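Local coordinates for B-type Cna protein (Enterococcus faecium, PDB 6FWY) that is a cell-surface protein of undetermined function whose thioester domain probably serves, as in related Gram-positive surface proteins, in covalent attachment to host targets, at residues D22-R26 with E133-V137; K92-A96 with K139-I144; A187-S193 with L233-A239. All blocks are in the same frame, centred on the assembly; numbering follows the deposited sequence.

Interaction 1: D22-R26 with E133-V137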
ATOM      1  N   ASP A  22      21.497  21.024   1.819  1.00 36.08           N
ATOM      2  CA  ASP A  22      21.278  22.111   0.871  1.00 34.93           C
ATOM      3  C   ASP A  22      21.013  21.592  -0.550  1.00 34.58           C
ATOM      4  O   ASP A  22      20.735  22.394  -1.475  1.00 34.40           O
ATOM      5  CB  ASP A  22      22.463  23.106   0.918  1.00 36.71           C
ATOM      6  CG  ASP A  22      23.821  22.446   0.746  1.00 38.03           C
ATOM      7  OD1 ASP A  22      23.904  21.233   0.441  1.00 39.38           O
ATOM      8  OD2 ASP A  22      24.827  23.139   0.949  1.00 40.23           O
ATOM      9  N   GLY A  23      21.129  20.279  -0.759  1.00 33.53           N
ATOM     10  CA  GLY A  23      20.806  19.662  -2.041  1.00 32.74           C
ATOM     11  C   GLY A  23      22.043  19.365  -2.832  1.00 32.71           C
ATOM     12  O   GLY A  23      23.059  20.040  -2.680  1.00 33.91           O
ATOM     13  N   TYR A  24      21.962  18.332  -3.666  1.00 32.22           N
ATOM     14  CA  TYR A  24      23.053  17.908  -4.554  1.00 33.29           C
ATOM     15  C   TYR A  24      22.852  18.338  -6.015  1.00 32.28           C
ATOM     16  O   TYR A  24      23.687  18.043  -6.863  1.00 32.65           O
ATOM     17  CB  TYR A  24      23.152  16.387  -4.506  1.00 34.02           C
ATOM     18  CG  TYR A  24      23.565  15.895  -3.160  1.00 35.33           C
ATOM     19  CD1 TYR A  24      22.617  15.649  -2.179  1.00 34.83           C
ATOM     20  CD2 TYR A  24      24.908  15.693  -2.857  1.00 36.53           C
ATOM     21  CE1 TYR A  24      22.999  15.219  -0.920  1.00 36.25           C
ATOM     22  CE2 TYR A  24      25.291  15.235  -1.613  1.00 37.27           C
ATOM     23  CZ  TYR A  24      24.328  14.989  -0.661  1.00 37.28           C
ATOM     24  OH  TYR A  24      24.732  14.558   0.568  1.00 39.03           O
ATOM     25  N   ILE A  25      21.731  19.005  -6.269  1.00 31.48           N
ATOM     26  CA  ILE A  25      21.313  19.476  -7.574  1.00 31.72           C
ATOM     27  C   ILE A  25      20.693  20.852  -7.401  1.00 31.59           C
ATOM     28  O   ILE A  25      20.447  21.295  -6.292  1.00 32.28           O
ATOM     29  CB  ILE A  25      20.296  18.505  -8.262  1.00 31.30           C
ATOM     30  CG1 ILE A  25      18.984  18.371  -7.488  1.00 30.78           C
ATOM     31  CG2 ILE A  25      20.918  17.119  -8.461  1.00 32.00           C
ATOM     32  CD1 ILE A  25      17.900  19.371  -7.817  1.00 30.50           C
ATOM     33  N   ARG A  26      20.437  21.511  -8.523  1.00 32.23           N
ATOM     34  CA  ARG A  26      19.669  22.752  -8.561  1.00 32.04           C
ATOM     35  C   ARG A  26      18.629  22.577  -9.654  1.00 32.24           C
ATOM     36  O   ARG A  26      18.668  21.591 -10.386  1.00 32.42           O
ATOM     37  CB  ARG A  26      20.590  23.952  -8.825  1.00 31.97           C
ATOM     38  CG  ARG A  26      21.593  24.175  -7.710  1.00 32.44           C
ATOM     39  CD  ARG A  26      22.684  25.146  -8.055  1.00 32.22           C
ATOM     40  NE  ARG A  26      23.635  24.585  -9.012  1.00 32.44           N
ATOM     41  CZ  ARG A  26      24.545  25.301  -9.687  1.00 32.07           C
ATOM     42  NH1 ARG A  26      24.653  26.599  -9.498  1.00 31.30           N
ATOM     43  NH2 ARG A  26      25.362  24.695 -10.536  1.00 32.01           N
ATOM     44  N   GLU A 133      29.635  13.065  -5.877  1.00 41.49           N
ATOM     45  CA  GLU A 133      28.460  13.061  -4.980  1.00 40.53           C
ATOM     46  C   GLU A 133      27.157  13.218  -5.773  1.00 38.92           C
ATOM     47  O   GLU A 133      26.236  12.418  -5.668  1.00 37.19           O
ATOM     48  CB  GLU A 133      28.557  14.173  -3.927  1.00 40.70           C
ATOM     49  CG  GLU A 133      29.577  13.912  -2.824  1.00 42.80           C
ATOM     50  CD  GLU A 133      29.648  15.047  -1.801  1.00 43.39           C
ATOM     51  OE1 GLU A 133      29.879  16.222  -2.181  1.00 43.70           O
ATOM     52  OE2 GLU A 133      29.497  14.764  -0.603  1.00 44.61           O
ATOM     53  N   THR A 134      27.114  14.266  -6.603  1.00 38.13           N
ATOM     54  CA  THR A 134      25.933  14.561  -7.397  1.00 36.33           C
ATOM     55  C   THR A 134      25.625  13.404  -8.361  1.00 37.09           C
ATOM     56  O   THR A 134      24.460  13.045  -8.514  1.00 36.38           O
ATOM     57  CB  THR A 134      26.101  15.922  -8.112  1.00 36.01           C
ATOM     58  OG1 THR A 134      26.089  16.952  -7.113  1.00 34.99           O
ATOM     59  CG2 THR A 134      25.010  16.178  -9.160  1.00 34.74           C
ATOM     60  N   ALA A 135      26.661  12.814  -8.971  1.00 37.78           N
ATOM     61  CA  ALA A 135      26.492  11.689  -9.901  1.00 38.68           C
ATOM     62  C   ALA A 135      25.915  10.412  -9.244  1.00 38.84           C
ATOM     63  O   ALA A 135      25.115   9.699  -9.863  1.00 38.88           O
ATOM     64  CB  ALA A 135      27.813  11.379 -10.602  1.00 40.05           C
ATOM     65  N   ARG A 136      26.325  10.121  -8.013  1.00 38.90           N
ATOM     66  CA  ARG A 136      25.695   9.038  -7.240  1.00 39.33           C
ATOM     67  C   ARG A 136      24.211   9.335  -7.005  1.00 37.68           C
ATOM     68  O   ARG A 136      23.362   8.469  -7.198  1.00 36.74           O
ATOM     69  CB  ARG A 136      26.415   8.823  -5.907  1.00 40.10           C
ATOM     70  CG  ARG A 136      27.767   8.148  -6.042  1.00 41.98           C
ATOM     71  CD  ARG A 136      28.298   7.686  -4.701  1.00 43.18           C
ATOM     72  NE  ARG A 136      28.519   8.806  -3.786  1.00 43.03           N
ATOM     73  CZ  ARG A 136      29.672   9.466  -3.626  1.00 43.33           C
ATOM     74  NH1 ARG A 136      30.753   9.150  -4.328  1.00 44.45           N
ATOM     75  NH2 ARG A 136      29.736  10.477  -2.756  1.00 42.65           N
ATOM     76  N   VAL A 137      23.907  10.579  -6.638  1.00 36.75           N
ATOM     77  CA  VAL A 137      22.512  11.013  -6.498  1.00 36.18           C
ATOM     78  C   VAL A 137      21.722  10.866  -7.812  1.00 35.78           C
ATOM     79  O   VAL A 137      20.594  10.343  -7.812  1.00 34.22           O
ATOM     80  CB  VAL A 137      22.411  12.453  -5.933  1.00 35.55           C
ATOM     81  CG1 VAL A 137      20.985  12.982  -5.989  1.00 34.58           C
ATOM     82  CG2 VAL A 137      22.917  12.481  -4.508  1.00 36.19           C
TER
HETATM   83  O   HOH W   1      27.023  13.305   0.415  1.00 40.09           O
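A buried loop-to-helix contact, made by Tyr24 on Thr134 and Val137, joins the short connection between strands 11-21 and 26-29 to the N-terminal part of helix 131-150, in the helical part of the thioester domain. Its polar element is a single hydrogen bond: the Thr134 hydroxyl OG1 donates to the backbone carbonyl O of Tyr24 over 2.6 Å. The donor lies in the carbonyl plane, on a lone pair, with a C=O...donor angle of 141°. The methyl of the same threonine, CG2, also lies beside Tyr24 O and touches Ile25 CG2 loosely at 4.3 Å.

One turn further along the helix, Val137 covers a face of the tyrosine ring. Val137 CG2, directed from CB anti to the valine's own carbonyl carbon, lies 4.1 Å from the centroid of the Tyr24 ring, 25° off the normal, a CH-pi contact displaced toward CG. Glu133 approaches the ring obliquely through CB, its carboxylate plane turned 88° from the ring. A water accepts from Tyr24 OH at 2.6 Å and donates to Glu133 OE2 at 3.0 Å, while Glu133 OE1 is bound by Thr130 N.

Thr100 and Glu101 of helix 99-113 touch Tyr24, and Ile25 packs on Tyr104 and Leu108 of that helix and on Ile122 of strand 122-123.

Interaction 2: K92-A96 with K139-I144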
ATOM      1  N   LYS A  92      23.566   1.379  -0.804  1.00 46.11           N
ATOM      2  CA  LYS A  92      24.329   0.485  -1.682  1.00 47.94           C
ATOM      3  C   LYS A  92      23.505  -0.029  -2.878  1.00 47.57           C
ATOM      4  O   LYS A  92      23.963   0.018  -4.020  1.00 48.18           O
ATOM      5  CB  LYS A  92      24.885  -0.708  -0.897  1.00 50.18           C
ATOM      6  CG  LYS A  92      25.758  -1.630  -1.746  1.00 52.37           C
ATOM      7  CD  LYS A  92      26.453  -2.721  -0.964  1.00 54.80           C
ATOM      8  CE  LYS A  92      27.079  -3.715  -1.952  1.00 56.91           C
ATOM      9  NZ  LYS A  92      27.807  -4.870  -1.348  1.00 59.82           N
ATOM     10  N   GLU A  93      22.305  -0.524  -2.589  1.00 46.69           N
ATOM     11  CA  GLU A  93      21.378  -1.009  -3.615  1.00 46.06           C
ATOM     12  C   GLU A  93      20.962   0.056  -4.621  1.00 43.88           C
ATOM     13  O   GLU A  93      20.790  -0.238  -5.787  1.00 44.42           O
ATOM     14  CB  GLU A  93      20.124  -1.575  -2.952  1.00 45.08           C
ATOM     15  CG  GLU A  93      20.365  -2.900  -2.230  1.00 47.13           C
ATOM     16  CD  GLU A  93      19.167  -3.363  -1.406  1.00 46.32           C
ATOM     17  OE1 GLU A  93      18.342  -2.531  -0.981  1.00 44.69           O
ATOM     18  OE2 GLU A  93      19.043  -4.588  -1.225  1.00 47.88           O
ATOM     19  N   LEU A  94      20.799   1.287  -4.155  1.00 42.28           N
ATOM     20  CA  LEU A  94      20.438   2.417  -5.022  1.00 41.34           C
ATOM     21  C   LEU A  94      21.607   3.075  -5.793  1.00 42.06           C
ATOM     22  O   LEU A  94      21.370   3.850  -6.715  1.00 41.58           O
ATOM     23  CB  LEU A  94      19.702   3.477  -4.207  1.00 39.75           C
ATOM     24  CG  LEU A  94      18.393   3.010  -3.564  1.00 39.11           C
ATOM     25  CD1 LEU A  94      17.903   4.029  -2.536  1.00 38.16           C
ATOM     26  CD2 LEU A  94      17.315   2.746  -4.591  1.00 38.07           C
ATOM     27  N   GLY A  95      22.850   2.777  -5.422  1.00 43.73           N
ATOM     28  CA  GLY A  95      24.018   3.412  -6.030  1.00 43.65           C
ATOM     29  C   GLY A  95      24.414   4.712  -5.346  1.00 42.80           C
ATOM     30  O   GLY A  95      25.363   5.360  -5.758  1.00 43.38           O
ATOM     31  N   ALA A  96      23.695   5.084  -4.289  1.00 42.07           N
ATOM     32  CA  ALA A  96      24.047   6.233  -3.470  1.00 41.06           C
ATOM     33  C   ALA A  96      25.216   5.861  -2.573  1.00 42.39           C
ATOM     34  O   ALA A  96      25.370   4.716  -2.198  1.00 43.61           O
ATOM     35  CB  ALA A  96      22.848   6.654  -2.638  1.00 39.59           C
ATOM     36  N   LYS A 139      22.399   8.810 -10.364  1.00 37.75           N
ATOM     37  CA  LYS A 139      22.262   7.370 -10.582  1.00 39.09           C
ATOM     38  C   LYS A 139      21.114   6.784  -9.731  1.00 38.79           C
ATOM     39  O   LYS A 139      20.248   6.083 -10.256  1.00 39.15           O
ATOM     40  CB  LYS A 139      23.597   6.677 -10.265  1.00 40.57           C
ATOM     41  CG  LYS A 139      23.695   5.231 -10.733  1.00 42.28           C
ATOM     42  CD  LYS A 139      24.883   4.513 -10.109  1.00 43.93           C
ATOM     43  CE  LYS A 139      24.851   3.025 -10.383  1.00 45.70           C
ATOM     44  NZ  LYS A 139      25.981   2.601 -11.247  1.00 47.51           N
ATOM     45  N   ALA A 140      21.100   7.106  -8.441  1.00 37.76           N
ATOM     46  CA  ALA A 140      20.000   6.699  -7.545  1.00 37.35           C
ATOM     47  C   ALA A 140      18.637   7.221  -7.988  1.00 35.84           C
ATOM     48  O   ALA A 140      17.675   6.450  -8.038  1.00 34.59           O
ATOM     49  CB  ALA A 140      20.280   7.128  -6.105  1.00 37.31           C
ATOM     50  N   PHE A 141      18.571   8.518  -8.309  1.00 34.93           N
ATOM     51  CA  PHE A 141      17.354   9.150  -8.862  1.00 34.36           C
ATOM     52  C   PHE A 141      16.797   8.388 -10.065  1.00 35.36           C
ATOM     53  O   PHE A 141      15.618   8.035 -10.092  1.00 35.90           O
ATOM     54  CB  PHE A 141      17.620  10.615  -9.285  1.00 33.86           C
ATOM     55  CG  PHE A 141      16.493  11.223 -10.081  1.00 33.12           C
ATOM     56  CD1 PHE A 141      15.409  11.781  -9.438  1.00 32.29           C
ATOM     57  CD2 PHE A 141      16.500  11.189 -11.464  1.00 33.56           C
ATOM     58  CE1 PHE A 141      14.342  12.302 -10.153  1.00 31.72           C
ATOM     59  CE2 PHE A 141      15.426  11.694 -12.195  1.00 33.38           C
ATOM     60  CZ  PHE A 141      14.351  12.266 -11.550  1.00 32.71           C
ATOM     61  N   GLU A 142      17.649   8.153 -11.060  1.00 36.12           N
ATOM     62  CA  GLU A 142      17.238   7.482 -12.293  1.00 37.40           C
ATOM     63  C   GLU A 142      16.728   6.061 -12.069  1.00 37.50           C
ATOM     64  O   GLU A 142      15.782   5.623 -12.719  1.00 37.50           O
ATOM     65  CB  GLU A 142      18.384   7.478 -13.307  1.00 38.42           C
ATOM     66  CG  GLU A 142      18.651   8.863 -13.848  1.00 38.65           C
ATOM     67  CD  GLU A 142      19.918   8.971 -14.681  1.00 40.68           C
ATOM     68  OE1 GLU A 142      20.644   7.963 -14.898  1.00 42.63           O
ATOM     69  OE2 GLU A 142      20.198  10.096 -15.143  1.00 41.65           O
ATOM     70  N   LYS A 143      17.373   5.342 -11.160  1.00 38.25           N
ATOM     71  CA  LYS A 143      16.887   4.019 -10.779  1.00 39.14           C
ATOM     72  C   LYS A 143      15.483   4.135 -10.181  1.00 37.91           C
ATOM     73  O   LYS A 143      14.564   3.485 -10.640  1.00 38.24           O
ATOM     74  CB  LYS A 143      17.836   3.353  -9.781  1.00 40.35           C
ATOM     75  CG  LYS A 143      17.488   1.891  -9.508  1.00 41.75           C
ATOM     76  CD  LYS A 143      18.582   1.170  -8.742  1.00 43.19           C
ATOM     77  CE  LYS A 143      18.029   0.087  -7.795  1.00 43.82           C
ATOM     78  NZ  LYS A 143      17.852  -1.223  -8.461  1.00 45.72           N
ATOM     79  N   ILE A 144      15.327   4.978  -9.171  1.00 36.73           N
ATOM     80  CA  ILE A 144      14.054   5.086  -8.440  1.00 36.14           C
ATOM     81  C   ILE A 144      12.952   5.614  -9.366  1.00 35.63           C
ATOM     82  O   ILE A 144      11.842   5.075  -9.389  1.00 35.40           O
ATOM     83  CB  ILE A 144      14.184   5.962  -7.166  1.00 35.45           C
ATOM     84  CG1 ILE A 144      15.211   5.358  -6.186  1.00 36.11           C
ATOM     85  CG2 ILE A 144      12.846   6.105  -6.443  1.00 34.55           C
ATOM     86  CD1 ILE A 144      15.753   6.387  -5.186  1.00 35.93           C
TER
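Leu94, Gly95 and Ala96 pack on helix 131-150 where the short helix 91-94 ends in a Schellman motif, within the helical part of the thioester domain. Gly95 takes the positive phi of 88° that this ending uses, and its N bonds back to Lys92 O. Having no side chain, Gly95 faces Lys139 with its bare CA. The backbones come close beside it, with the CA atoms of Leu94 and Ala140 5.0 Å apart.

The apolar contacts are made by small groups, branch ends and the aliphatic part of a lysine. Leu94 CB rests against the methyl of Ala140, with the two CB atoms 4.2 Å apart, and Ala96 CB meets Ala140 CB at 4.3 Å. One turn on, Leu94 and Ile144 pass each other at a slant. Leu94 CD2 reaches Ile144 CG1 at 3.7 Å, while Ile144 CD1 lies near both leucine methyls. In the isoleucine, chi1 of -61° sets CG1 on the leucine's side, and the extended chi2 carries CD1 on toward both methyls. On the exposed side, the aliphatic part of Lys139 runs beside Gly95, its CD 4.3 Å from Gly95 CA. Ala140 also touches Ala105 and Ile144 touches Thr106, both of helix 99-113, so the helix end and helix 99-113 share these residues of helix 131-150.

No hydrogen bond crosses between the segments, and the polar component comes from backbone oxygens facing carbon atoms. Leu94 O receives a CA-H...O contact from Ala140 CA at 3.3 Å, with an angle of 134° at the hydrogen. Lys143, bent at chi3 and chi4, brings its CE to 3.4 Å from Glu93 O.

Interaction 3: A187-S193 with L233-A239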
ATOM      1  N   ALA A 187     -11.402 -13.335   6.531  1.00 37.50           N
ATOM      2  CA  ALA A 187     -12.569 -13.078   5.695  1.00 36.94           C
ATOM      3  C   ALA A 187     -13.861 -13.500   6.386  1.00 37.53           C
ATOM      4  O   ALA A 187     -13.882 -14.431   7.188  1.00 37.28           O
ATOM      5  CB  ALA A 187     -12.430 -13.799   4.359  1.00 36.83           C
ATOM      6  N   LYS A 188     -14.919 -12.778   6.043  1.00 37.58           N
ATOM      7  CA  LYS A 188     -16.271 -13.014   6.526  0.50 37.71           C
ATOM      8  C   LYS A 188     -17.097 -13.571   5.379  1.00 37.38           C
ATOM      9  O   LYS A 188     -17.115 -12.999   4.285  1.00 36.68           O
ATOM     10  CB  LYS A 188     -16.893 -11.695   7.011  0.50 38.27           C
ATOM     11  CG  LYS A 188     -18.388 -11.758   7.323  0.50 39.40           C
ATOM     12  CD  LYS A 188     -18.841 -10.734   8.344  0.50 40.42           C
ATOM     13  CE  LYS A 188     -20.078 -11.236   9.059  0.50 41.33           C
ATOM     14  NZ  LYS A 188     -21.078 -10.143   9.156  0.50 42.42           N
ATOM     15  N   LEU A 189     -17.790 -14.681   5.624  1.00 37.70           N
ATOM     16  CA  LEU A 189     -18.682 -15.256   4.622  1.00 37.97           C
ATOM     17  C   LEU A 189     -20.060 -14.610   4.674  1.00 38.71           C
ATOM     18  O   LEU A 189     -20.597 -14.405   5.756  1.00 39.90           O
ATOM     19  CB  LEU A 189     -18.787 -16.772   4.830  1.00 38.18           C
ATOM     20  CG  LEU A 189     -17.462 -17.540   4.833  1.00 38.32           C
ATOM     21  CD1 LEU A 189     -17.741 -19.025   4.893  1.00 38.79           C
ATOM     22  CD2 LEU A 189     -16.631 -17.227   3.571  1.00 38.52           C
ATOM     23  N   THR A 190     -20.608 -14.273   3.510  1.00 38.73           N
ATOM     24  CA  THR A 190     -21.984 -13.804   3.377  1.00 40.07           C
ATOM     25  C   THR A 190     -22.703 -14.751   2.437  1.00 40.29           C
ATOM     26  O   THR A 190     -22.266 -14.978   1.307  1.00 40.56           O
ATOM     27  CB  THR A 190     -22.062 -12.370   2.807  1.00 41.10           C
ATOM     28  OG1 THR A 190     -21.518 -11.460   3.760  1.00 41.94           O
ATOM     29  CG2 THR A 190     -23.504 -11.928   2.548  1.00 42.32           C
ATOM     30  N   PHE A 191     -23.819 -15.300   2.905  1.00 40.48           N
ATOM     31  CA  PHE A 191     -24.640 -16.197   2.093  1.00 40.68           C
ATOM     32  C   PHE A 191     -25.676 -15.393   1.338  1.00 41.74           C
ATOM     33  O   PHE A 191     -26.409 -14.602   1.927  1.00 42.66           O
ATOM     34  CB  PHE A 191     -25.229 -17.302   2.955  1.00 40.39           C
ATOM     35  CG  PHE A 191     -24.178 -18.254   3.448  1.00 39.28           C
ATOM     36  CD1 PHE A 191     -23.766 -19.326   2.682  1.00 38.90           C
ATOM     37  CD2 PHE A 191     -23.550 -18.016   4.653  1.00 39.78           C
ATOM     38  CE1 PHE A 191     -22.754 -20.166   3.116  1.00 38.85           C
ATOM     39  CE2 PHE A 191     -22.526 -18.851   5.115  1.00 39.57           C
ATOM     40  CZ  PHE A 191     -22.121 -19.924   4.337  1.00 38.99           C
ATOM     41  N   THR A 192     -25.693 -15.574   0.023  1.00 42.02           N
ATOM     42  CA  THR A 192     -26.521 -14.778  -0.883  1.00 43.40           C
ATOM     43  C   THR A 192     -27.786 -15.500  -1.320  1.00 44.44           C
ATOM     44  O   THR A 192     -28.580 -14.939  -2.059  1.00 46.72           O
ATOM     45  CB  THR A 192     -25.702 -14.353  -2.111  1.00 43.42           C
ATOM     46  OG1 THR A 192     -25.065 -15.508  -2.671  1.00 43.45           O
ATOM     47  CG2 THR A 192     -24.628 -13.354  -1.699  1.00 42.50           C
ATOM     48  N   SER A 193     -27.973 -16.731  -0.846  1.00 44.18           N
ATOM     49  CA  SER A 193     -29.225 -17.473  -0.973  1.00 44.68           C
ATOM     50  C   SER A 193     -29.587 -18.060   0.384  1.00 45.04           C
ATOM     51  O   SER A 193     -28.859 -17.895   1.364  1.00 44.33           O
ATOM     52  CB  SER A 193     -29.076 -18.602  -1.987  1.00 44.24           C
ATOM     53  OG  SER A 193     -28.173 -19.596  -1.532  1.00 42.25           O
ATOM     54  N   LEU A 233     -26.638 -23.656  -2.962  1.00 42.29           N
ATOM     55  CA  LEU A 233     -26.346 -22.615  -2.007  1.00 42.03           C
ATOM     56  C   LEU A 233     -25.312 -21.715  -2.672  1.00 41.63           C
ATOM     57  O   LEU A 233     -24.413 -22.211  -3.342  1.00 40.90           O
ATOM     58  CB  LEU A 233     -25.731 -23.280  -0.776  1.00 41.82           C
ATOM     59  CG  LEU A 233     -25.164 -22.429   0.326  1.00 41.72           C
ATOM     60  CD1 LEU A 233     -26.271 -21.530   0.882  1.00 42.79           C
ATOM     61  CD2 LEU A 233     -24.636 -23.362   1.404  1.00 41.46           C
ATOM     62  N   SER A 234     -25.422 -20.405  -2.494  1.00 41.83           N
ATOM     63  CA  SER A 234     -24.401 -19.490  -3.009  1.00 41.81           C
ATOM     64  C   SER A 234     -23.875 -18.585  -1.908  1.00 40.94           C
ATOM     65  O   SER A 234     -24.588 -18.248  -0.980  1.00 40.96           O
ATOM     66  CB  SER A 234     -24.932 -18.693  -4.211  1.00 43.21           C
ATOM     67  OG  SER A 234     -25.992 -17.834  -3.837  1.00 44.43           O
ATOM     68  N   PHE A 235     -22.602 -18.215  -2.007  1.00 40.47           N
ATOM     69  CA  PHE A 235     -21.972 -17.312  -1.033  1.00 39.72           C
ATOM     70  C   PHE A 235     -20.778 -16.567  -1.620  1.00 39.52           C
ATOM     71  O   PHE A 235     -20.326 -16.866  -2.727  1.00 39.75           O
ATOM     72  CB  PHE A 235     -21.554 -18.083   0.230  1.00 39.13           C
ATOM     73  CG  PHE A 235     -20.403 -19.040   0.030  1.00 38.89           C
ATOM     74  CD1 PHE A 235     -20.611 -20.314  -0.469  1.00 39.60           C
ATOM     75  CD2 PHE A 235     -19.112 -18.667   0.371  1.00 38.94           C
ATOM     76  CE1 PHE A 235     -19.543 -21.194  -0.661  1.00 40.03           C
ATOM     77  CE2 PHE A 235     -18.037 -19.534   0.195  1.00 39.29           C
ATOM     78  CZ  PHE A 235     -18.251 -20.800  -0.322  1.00 39.96           C
ATOM     79  N   LYS A 236     -20.293 -15.596  -0.853  1.00 38.71           N
ATOM     80  CA  LYS A 236     -19.021 -14.921  -1.118  1.00 38.18           C
ATOM     81  C   LYS A 236     -18.306 -14.694   0.209  1.00 37.20           C
ATOM     82  O   LYS A 236     -18.904 -14.820   1.282  1.00 37.14           O
ATOM     83  CB  LYS A 236     -19.228 -13.571  -1.810  1.00 38.38           C
ATOM     84  CG  LYS A 236     -20.083 -12.592  -1.034  1.00 38.60           C
ATOM     85  CD  LYS A 236     -19.955 -11.153  -1.446  1.00 39.90           C
ATOM     86  CE  LYS A 236     -20.726 -10.285  -0.459  1.00 40.49           C
ATOM     87  NZ  LYS A 236     -20.866  -8.883  -0.954  1.00 41.37           N
ATOM     88  N   GLY A 237     -17.036 -14.332   0.110  1.00 36.36           N
ATOM     89  CA  GLY A 237     -16.236 -13.903   1.243  1.00 36.48           C
ATOM     90  C   GLY A 237     -15.910 -12.441   1.089  1.00 36.64           C
ATOM     91  O   GLY A 237     -15.813 -11.955  -0.033  1.00 37.12           O
ATOM     92  N   THR A 238     -15.746 -11.749   2.213  1.00 37.10           N
ATOM     93  CA  THR A 238     -15.237 -10.374   2.228  1.00 37.51           C
ATOM     94  C   THR A 238     -13.998 -10.373   3.112  1.00 37.61           C
ATOM     95  O   THR A 238     -14.099 -10.470   4.330  1.00 37.86           O
ATOM     96  CB  THR A 238     -16.272  -9.364   2.784  1.00 37.91           C
ATOM     97  OG1 THR A 238     -17.462  -9.384   1.975  1.00 38.49           O
ATOM     98  CG2 THR A 238     -15.700  -7.954   2.797  1.00 37.54           C
ATOM     99  N   ALA A 239     -12.823 -10.249   2.492  1.00 37.87           N
ATOM    100  CA  ALA A 239     -11.568 -10.175   3.238  1.00 37.36           C
ATOM    101  C   ALA A 239     -11.478  -8.847   3.978  1.00 37.31           C
ATOM    102  O   ALA A 239     -11.973  -7.823   3.512  1.00 37.46           O
ATOM    103  CB  ALA A 239     -10.375 -10.381   2.332  1.00 37.07           C
TER
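Strands 185-191 and 231-250 are antiparallel neighbours in the large antiparallel sheet; here residues 187-191 pair with 235-239, and Thr192 and Ser193 continue the association. Lys188 with Thr238 and Thr190 with Lys236 are hydrogen-bonded pairs. They alternate with the non-hydrogen-bonded pairs Ala187 with Ala239, Leu189 with Gly237 and Phe191 with Phe235. Each hydrogen-bonded pair has two reciprocal N-H...O bonds, as in Thr190 N to Lys236 O at 2.9 Å and Lys236 N to Thr190 O at 3.0 Å.

On the face bearing Phe191 and Phe235, the two side chains lie side by side and point the same way, their ring planes 44° apart. Phe191 CD1 touches Phe235 CB at 3.5 Å and Leu233 CD1 at 3.8 Å. Leu189 CD2 reaches over to the neighbouring strand, to Gly237 CA and the Phe235 ring, which also meets Tyr177 edge-to-face and packs on Phe220 and Ile222 of strand 218-225.

Beyond Phe191 the regular pairing gives way to side-chain bonds. Thr192 N still bonds to Ser234 O, and Thr192 OG1 and Ser234 OG share a hydrogen bond of 2.8 Å. With its OG between the backbone N and the carbonyl carbon (chi1 67°), Ser193 accepts from Ser234 N at 3.0 Å.

The two faces thus differ in chemistry: one is apolar and turned to the second sheet, while the other carries Lys236 and Thr238, both bound to Asp269 of strand 258-277. The hydroxyls, with the Thr192 N-Ser234 O bond, extend the strand association past the end of strand 185-191.

From the N terminus, the loop at 22-26 comes first, and interaction 1 closes a long excursion by bringing 133-137 back to it. Interaction 2 opens inside that excursion, at 92-96, and closes beyond it, at 139-144, so the two cross along the chain. They share helix 131-150 and touch directly, Arg136 CB lying 3.6 Å from Gly95 O; together they tie a strand connection and a helix end to that one helix. Interaction 3 follows in series, closing a wholly non-helical excursion between 187-193 and 233-239. It joins two strands on the opposite side of the chain's centre, its centre about 54 Å from that of interaction 1.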